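Local structure of suppressor protein MPT5 (Saccharomyces cerevisiae, 5BZ1) at residues E112-F122 with C148-F159. The protein binds sequence elements in the 3'-UTRs of target mRNAs through its Pumilio-homology domain and so regulates their expression after transcription. Residues are numbered along the deposited sequence; the frame is centred on the assembly and turned at random.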
ATOM      1  N   GLU A 112      22.798 -13.031  -3.718  1.00 37.67           N
ATOM      2  CA  GLU A 112      22.291 -12.950  -2.352  1.00 39.97           C
ATOM      3  C   GLU A 112      23.226 -12.162  -1.434  1.00 38.23           C
ATOM      4  O   GLU A 112      22.770 -11.432  -0.547  1.00 37.04           O
ATOM      5  CB  GLU A 112      22.103 -14.365  -1.801  1.00 46.48           C
ATOM      6  CG  GLU A 112      21.389 -14.444  -0.459  1.00 57.47           C
ATOM      7  CD  GLU A 112      19.910 -14.731  -0.609  1.00 67.94           C
ATOM      8  OE1 GLU A 112      19.409 -14.652  -1.750  1.00 76.53           O
ATOM      9  OE2 GLU A 112      19.252 -15.042   0.406  1.00 66.54           O
ATOM     10  N   VAL A 113      24.531 -12.327  -1.642  1.00 36.58           N
ATOM     11  CA  VAL A 113      25.534 -11.620  -0.854  1.00 40.72           C
ATOM     12  C   VAL A 113      25.305 -10.109  -0.901  1.00 37.01           C
ATOM     13  O   VAL A 113      25.303  -9.441   0.134  1.00 40.58           O
ATOM     14  CB  VAL A 113      26.960 -11.951  -1.338  1.00 39.45           C
ATOM     15  CG1 VAL A 113      27.987 -11.071  -0.636  1.00 36.31           C
ATOM     16  CG2 VAL A 113      27.265 -13.425  -1.104  1.00 35.61           C
ATOM     17  N   GLN A 114      25.095  -9.584  -2.104  1.00 34.63           N
ATOM     18  CA  GLN A 114      24.843  -8.159  -2.290  1.00 31.39           C
ATOM     19  C   GLN A 114      23.539  -7.719  -1.630  1.00 32.07           C
ATOM     20  O   GLN A 114      23.475  -6.653  -1.022  1.00 28.27           O
ATOM     21  CB  GLN A 114      24.822  -7.816  -3.780  1.00 26.31           C
ATOM     22  CG  GLN A 114      26.194  -7.889  -4.457  1.00 31.07           C
ATOM     23  CD  GLN A 114      26.101  -7.811  -5.970  1.00 34.72           C
ATOM     24  OE1 GLN A 114      25.055  -7.461  -6.518  1.00 30.46           O
ATOM     25  NE2 GLN A 114      27.196  -8.146  -6.654  1.00 34.10           N
ATOM     26  N   ILE A 115      22.500  -8.539  -1.765  1.00 32.49           N
ATOM     27  CA  ILE A 115      21.205  -8.231  -1.170  1.00 32.32           C
ATOM     28  C   ILE A 115      21.311  -8.163   0.354  1.00 31.12           C
ATOM     29  O   ILE A 115      20.798  -7.231   0.976  1.00 28.88           O
ATOM     30  CB  ILE A 115      20.125  -9.251  -1.598  1.00 35.08           C
ATOM     31  CG1 ILE A 115      19.843  -9.120  -3.095  1.00 27.34           C
ATOM     32  CG2 ILE A 115      18.836  -9.051  -0.813  1.00 33.70           C
ATOM     33  CD1 ILE A 115      18.917 -10.188  -3.654  1.00 31.82           C
ATOM     34  N   ASP A 116      21.993  -9.137   0.951  1.00 29.86           N
ATOM     35  CA  ASP A 116      22.158  -9.177   2.402  1.00 34.07           C
ATOM     36  C   ASP A 116      22.980  -8.003   2.952  1.00 32.39           C
ATOM     37  O   ASP A 116      22.718  -7.524   4.053  1.00 30.41           O
ATOM     38  CB  ASP A 116      22.750 -10.519   2.840  1.00 34.81           C
ATOM     39  CG  ASP A 116      21.750 -11.655   2.735  1.00 42.31           C
ATOM     40  OD1 ASP A 116      20.537 -11.372   2.633  1.00 38.30           O
ATOM     41  OD2 ASP A 116      22.174 -12.829   2.764  1.00 45.29           O
ATOM     42  N   LEU A 117      23.969  -7.543   2.187  1.00 30.19           N
ATOM     43  CA  LEU A 117      24.733  -6.354   2.568  1.00 33.87           C
ATOM     44  C   LEU A 117      23.832  -5.121   2.632  1.00 31.47           C
ATOM     45  O   LEU A 117      23.869  -4.361   3.599  1.00 31.90           O
ATOM     46  CB  LEU A 117      25.885  -6.111   1.593  1.00 29.73           C
ATOM     47  CG  LEU A 117      27.116  -6.995   1.781  1.00 36.80           C
ATOM     48  CD1 LEU A 117      28.106  -6.781   0.647  1.00 30.27           C
ATOM     49  CD2 LEU A 117      27.777  -6.713   3.121  1.00 38.39           C
ATOM     50  N   ILE A 118      23.019  -4.934   1.596  1.00 29.25           N
ATOM     51  CA  ILE A 118      22.049  -3.843   1.551  1.00 28.66           C
ATOM     52  C   ILE A 118      21.076  -3.926   2.733  1.00 29.89           C
ATOM     53  O   ILE A 118      20.834  -2.934   3.423  1.00 28.33           O
ATOM     54  CB  ILE A 118      21.262  -3.862   0.225  1.00 30.47           C
ATOM     55  CG1 ILE A 118      22.164  -3.437  -0.938  1.00 29.17           C
ATOM     56  CG2 ILE A 118      20.045  -2.957   0.298  1.00 26.52           C
ATOM     57  CD1 ILE A 118      21.571  -3.714  -2.311  1.00 31.06           C
ATOM     58  N   ILE A 119      20.526  -5.116   2.956  1.00 29.71           N
ATOM     59  CA  ILE A 119      19.608  -5.356   4.068  1.00 35.03           C
ATOM     60  C   ILE A 119      20.285  -5.092   5.420  1.00 32.50           C
ATOM     61  O   ILE A 119      19.659  -4.592   6.357  1.00 31.28           O
ATOM     62  CB  ILE A 119      19.037  -6.792   4.003  1.00 34.56           C
ATOM     63  CG1 ILE A 119      18.124  -6.936   2.787  1.00 33.44           C
ATOM     64  CG2 ILE A 119      18.270  -7.146   5.270  1.00 35.83           C
ATOM     65  CD1 ILE A 119      17.018  -5.884   2.738  1.00 26.69           C
ATOM     66  N   LYS A 120      21.572  -5.411   5.511  1.00 30.55           N
ATOM     67  CA  LYS A 120      22.335  -5.146   6.727  1.00 32.11           C
ATOM     68  C   LYS A 120      22.425  -3.640   6.994  1.00 30.28           C
ATOM     69  O   LYS A 120      22.362  -3.195   8.144  1.00 33.93           O
ATOM     70  CB  LYS A 120      23.735  -5.751   6.627  1.00 32.07           C
ATOM     71  CG  LYS A 120      24.594  -5.561   7.872  1.00 35.03           C
ATOM     72  CD  LYS A 120      25.968  -6.186   7.679  1.00 40.20           C
ATOM     73  CE  LYS A 120      26.890  -5.879   8.845  1.00 44.52           C
ATOM     74  NZ  LYS A 120      28.232  -6.488   8.653  1.00 52.32           N
ATOM     75  N   GLY A 121      22.549  -2.857   5.927  1.00 27.28           N
ATOM     76  CA  GLY A 121      22.633  -1.413   6.059  1.00 29.33           C
ATOM     77  C   GLY A 121      21.346  -0.805   6.583  1.00 30.56           C
ATOM     78  O   GLY A 121      21.366   0.218   7.274  1.00 29.47           O
ATOM     79  N   PHE A 122      20.223  -1.438   6.252  1.00 23.10           N
ATOM     80  CA  PHE A 122      18.918  -0.968   6.697  1.00 25.93           C
ATOM     81  C   PHE A 122      18.549  -1.516   8.078  1.00 30.66           C
ATOM     82  O   PHE A 122      17.506  -1.160   8.636  1.00 29.92           O
ATOM     83  CB  PHE A 122      17.832  -1.350   5.686  1.00 28.28           C
ATOM     84  CG  PHE A 122      17.796  -0.474   4.462  1.00 27.98           C
ATOM     85  CD1 PHE A 122      17.383   0.851   4.553  1.00 27.40           C
ATOM     86  CD2 PHE A 122      18.154  -0.976   3.217  1.00 28.23           C
ATOM     87  CE1 PHE A 122      17.343   1.664   3.425  1.00 28.14           C
ATOM     88  CE2 PHE A 122      18.120  -0.170   2.086  1.00 27.32           C
ATOM     89  CZ  PHE A 122      17.713   1.151   2.191  1.00 31.90           C
ATOM     90  N   CYS A 148      12.998  -2.027  -2.782  1.00 19.60           N
ATOM     91  CA  CYS A 148      13.307  -3.202  -1.963  1.00 24.91           C
ATOM     92  C   CYS A 148      12.130  -4.173  -1.946  1.00 26.14           C
ATOM     93  O   CYS A 148      12.300  -5.386  -2.077  1.00 25.56           O
ATOM     94  CB  CYS A 148      13.618  -2.792  -0.523  1.00 26.55           C
ATOM     95  SG  CYS A 148      15.147  -1.865  -0.293  1.00 33.50           S
ATOM     96  N   ILE A 149      10.934  -3.617  -1.788  1.00 22.79           N
ATOM     97  CA  ILE A 149       9.713  -4.400  -1.667  1.00 29.07           C
ATOM     98  C   ILE A 149       9.442  -5.240  -2.917  1.00 30.49           C
ATOM     99  O   ILE A 149       8.987  -6.380  -2.818  1.00 30.13           O
ATOM    100  CB  ILE A 149       8.511  -3.480  -1.343  1.00 27.63           C
ATOM    101  CG1 ILE A 149       8.574  -3.019   0.115  1.00 27.50           C
ATOM    102  CG2 ILE A 149       7.192  -4.181  -1.604  1.00 28.66           C
ATOM    103  CD1 ILE A 149       7.523  -1.977   0.482  1.00 29.09           C
ATOM    104  N   PHE A 150       9.742  -4.688  -4.089  1.00 27.74           N
ATOM    105  CA  PHE A 150       9.478  -5.394  -5.340  1.00 33.76           C
ATOM    106  C   PHE A 150      10.647  -6.235  -5.849  1.00 30.87           C
ATOM    107  O   PHE A 150      10.450  -7.161  -6.636  1.00 35.42           O
ATOM    108  CB  PHE A 150       9.018  -4.417  -6.423  1.00 35.91           C
ATOM    109  CG  PHE A 150       7.627  -3.891  -6.207  1.00 45.46           C
ATOM    110  CD1 PHE A 150       6.523  -4.716  -6.393  1.00 45.76           C
ATOM    111  CD2 PHE A 150       7.419  -2.574  -5.820  1.00 41.87           C
ATOM    112  CE1 PHE A 150       5.237  -4.237  -6.194  1.00 45.83           C
ATOM    113  CE2 PHE A 150       6.139  -2.088  -5.620  1.00 39.83           C
ATOM    114  CZ  PHE A 150       5.046  -2.920  -5.807  1.00 42.88           C
ATOM    115  N   LYS A 151      11.858  -5.916  -5.399  1.00 28.34           N
ATOM    116  CA  LYS A 151      13.056  -6.616  -5.869  1.00 30.01           C
ATOM    117  C   LYS A 151      13.475  -7.768  -4.945  1.00 27.96           C
ATOM    118  O   LYS A 151      13.922  -8.816  -5.413  1.00 29.28           O
ATOM    119  CB  LYS A 151      14.215  -5.624  -6.031  1.00 31.24           C
ATOM    120  CG  LYS A 151      15.504  -6.226  -6.581  1.00 28.88           C
ATOM    121  CD  LYS A 151      15.353  -6.648  -8.044  1.00 36.14           C
ATOM    122  CE  LYS A 151      16.683  -7.138  -8.614  1.00 36.23           C
ATOM    123  NZ  LYS A 151      16.566  -7.535 -10.044  1.00 42.97           N
ATOM    124  N   PHE A 152      13.326  -7.573  -3.636  1.00 27.77           N
ATOM    125  CA  PHE A 152      13.822  -8.541  -2.659  1.00 28.89           C
ATOM    126  C   PHE A 152      12.753  -9.540  -2.223  1.00 34.38           C
ATOM    127  O   PHE A 152      11.554  -9.272  -2.334  1.00 33.85           O
ATOM    128  CB  PHE A 152      14.364  -7.824  -1.420  1.00 27.03           C
ATOM    129  CG  PHE A 152      15.558  -6.945  -1.689  1.00 31.61           C
ATOM    130  CD1 PHE A 152      16.328  -7.109  -2.837  1.00 33.23           C
ATOM    131  CD2 PHE A 152      15.918  -5.959  -0.779  1.00 26.98           C
ATOM    132  CE1 PHE A 152      17.432  -6.294  -3.078  1.00 34.07           C
ATOM    133  CE2 PHE A 152      17.019  -5.143  -1.010  1.00 33.18           C
ATOM    134  CZ  PHE A 152      17.777  -5.310  -2.161  1.00 27.66           C
ATOM    135  N   SER A 153      13.199 -10.690  -1.724  1.00 35.55           N
ATOM    136  CA  SER A 153      12.297 -11.669  -1.124  1.00 36.20           C
ATOM    137  C   SER A 153      11.714 -11.120   0.173  1.00 33.82           C
ATOM    138  O   SER A 153      12.409 -10.428   0.923  1.00 27.66           O
ATOM    139  CB  SER A 153      13.042 -12.968  -0.823  1.00 33.93           C
ATOM    140  OG  SER A 153      12.204 -13.884  -0.141  1.00 36.79           O
ATOM    141  N   PRO A 154      10.434 -11.424   0.444  1.00 33.20           N
ATOM    142  CA  PRO A 154       9.778 -11.021   1.694  1.00 31.60           C
ATOM    143  C   PRO A 154      10.524 -11.499   2.941  1.00 30.15           C
ATOM    144  O   PRO A 154      10.359 -10.903   4.005  1.00 33.34           O
ATOM    145  CB  PRO A 154       8.405 -11.694   1.598  1.00 35.81           C
ATOM    146  CG  PRO A 154       8.132 -11.734   0.124  1.00 37.03           C
ATOM    147  CD  PRO A 154       9.479 -12.023  -0.507  1.00 32.81           C
ATOM    148  N   SER A 155      11.342 -12.541   2.812  1.00 29.49           N
ATOM    149  CA  SER A 155      12.180 -12.996   3.919  1.00 32.82           C
ATOM    150  C   SER A 155      13.196 -11.928   4.354  1.00 33.87           C
ATOM    151  O   SER A 155      13.847 -12.071   5.392  1.00 36.76           O
ATOM    152  CB  SER A 155      12.916 -14.282   3.544  1.00 33.34           C
ATOM    153  OG  SER A 155      13.960 -14.019   2.627  1.00 38.15           O
ATOM    154  N   LYS A 156      13.328 -10.864   3.562  1.00 31.03           N
ATOM    155  CA  LYS A 156      14.252  -9.772   3.867  1.00 32.81           C
ATOM    156  C   LYS A 156      13.530  -8.555   4.449  1.00 34.15           C
ATOM    157  O   LYS A 156      14.175  -7.591   4.869  1.00 33.23           O
ATOM    158  CB  LYS A 156      15.005  -9.336   2.604  1.00 32.27           C
ATOM    159  CG  LYS A 156      15.584 -10.464   1.760  1.00 33.56           C
ATOM    160  CD  LYS A 156      16.718 -11.191   2.468  1.00 31.04           C
ATOM    161  CE  LYS A 156      17.418 -12.151   1.512  1.00 31.24           C
ATOM    162  NZ  LYS A 156      18.470 -12.964   2.190  1.00 30.15           N
ATOM    163  N   PHE A 157      12.199  -8.603   4.477  1.00 33.04           N
ATOM    164  CA  PHE A 157      11.388  -7.435   4.846  1.00 36.04           C
ATOM    165  C   PHE A 157      11.438  -7.076   6.337  1.00 36.13           C
ATOM    166  O   PHE A 157      10.724  -6.172   6.782  1.00 37.36           O
ATOM    167  CB  PHE A 157       9.920  -7.635   4.437  1.00 31.39           C
ATOM    168  CG  PHE A 157       9.678  -7.622   2.946  1.00 35.38           C
ATOM    169  CD1 PHE A 157      10.701  -7.325   2.054  1.00 33.30           C
ATOM    170  CD2 PHE A 157       8.411  -7.900   2.440  1.00 36.77           C
ATOM    171  CE1 PHE A 157      10.469  -7.314   0.683  1.00 28.41           C
ATOM    172  CE2 PHE A 157       8.172  -7.891   1.073  1.00 37.88           C
ATOM    173  CZ  PHE A 157       9.203  -7.597   0.194  1.00 28.94           C
ATOM    174  N   GLY A 158      12.273  -7.782   7.098  1.00 32.35           N
ATOM    175  CA  GLY A 158      12.352  -7.616   8.541  1.00 32.36           C
ATOM    176  C   GLY A 158      12.427  -6.191   9.067  1.00 34.09           C
ATOM    177  O   GLY A 158      11.669  -5.822   9.966  1.00 31.74           O
ATOM    178  N   PHE A 159      13.327  -5.386   8.509  1.00 29.47           N
ATOM    179  CA  PHE A 159      13.520  -4.018   8.990  1.00 29.11           C
ATOM    180  C   PHE A 159      12.312  -3.120   8.729  1.00 28.45           C
ATOM    181  O   PHE A 159      12.072  -2.155   9.462  1.00 29.14           O
ATOM    182  CB  PHE A 159      14.790  -3.403   8.396  1.00 24.03           C
ATOM    183  CG  PHE A 159      14.653  -2.969   6.961  1.00 29.32           C
ATOM    184  CD1 PHE A 159      14.368  -1.645   6.649  1.00 31.89           C
ATOM    185  CD2 PHE A 159      14.844  -3.872   5.924  1.00 28.90           C
ATOM    186  CE1 PHE A 159      14.261  -1.231   5.332  1.00 29.01           C
ATOM    187  CE2 PHE A 159      14.739  -3.465   4.599  1.00 29.09           C
ATOM    188  CZ  PHE A 159      14.447  -2.143   4.305  1.00 25.00           C
TER
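A bend at chi2 (-68°) in Lys-156, followed by an extended outer chain, carries NZ to the carboxylates of Glu-112 and Asp-116, while chi1 of -63° in Phe-152, with CG anti to the carbonyl carbon, sets its ring against Ile-115, Ile-118 and Ile-119. These residues join consecutive Pumilio repeats of the PUF domain: helix 112-121 of repeat 3 packs on the end of helix 141-151, the following turn and the start of helix 158-165 in repeat 4. Ile-115 CG2 lies over one face of the Phe-152 ring, 3.8 Å from its centroid, in a CH-pi contact. Ile-118 CG2 meets the ring edge, and Ile-119 CD1 bridges the two aromatics, at 3.7 Å from Phe-152 CD2 and 3.8 Å from Phe-159 CE2. Ile-106 of helix 98-107, in the same repeat as helix 112-121, also touches Phe-152, so two helices of repeat 3 pack against this ring.

Toward the start of helix 112-121, the ammonium group of Lys-156 joins Glu-112 and Asp-116 in a salt-bridge network. NZ of Lys-156 reaches Asp-116 OD1 on its syn lone pair at 2.6 Å, but approaches Glu-112 OE2 from above the carboxylate plane at 2.8 Å. A methionine in place of Lys-156 would probably leave these two acids, one helical turn apart, without their shared positive mate.

At the other end, the rings of Phe-122 and Phe-159 are nearly parallel (11°) but slid apart, with little overlap. Instead, Phe-122 CB sits over the centre of the Phe-159 ring, 3.5 Å from its centroid.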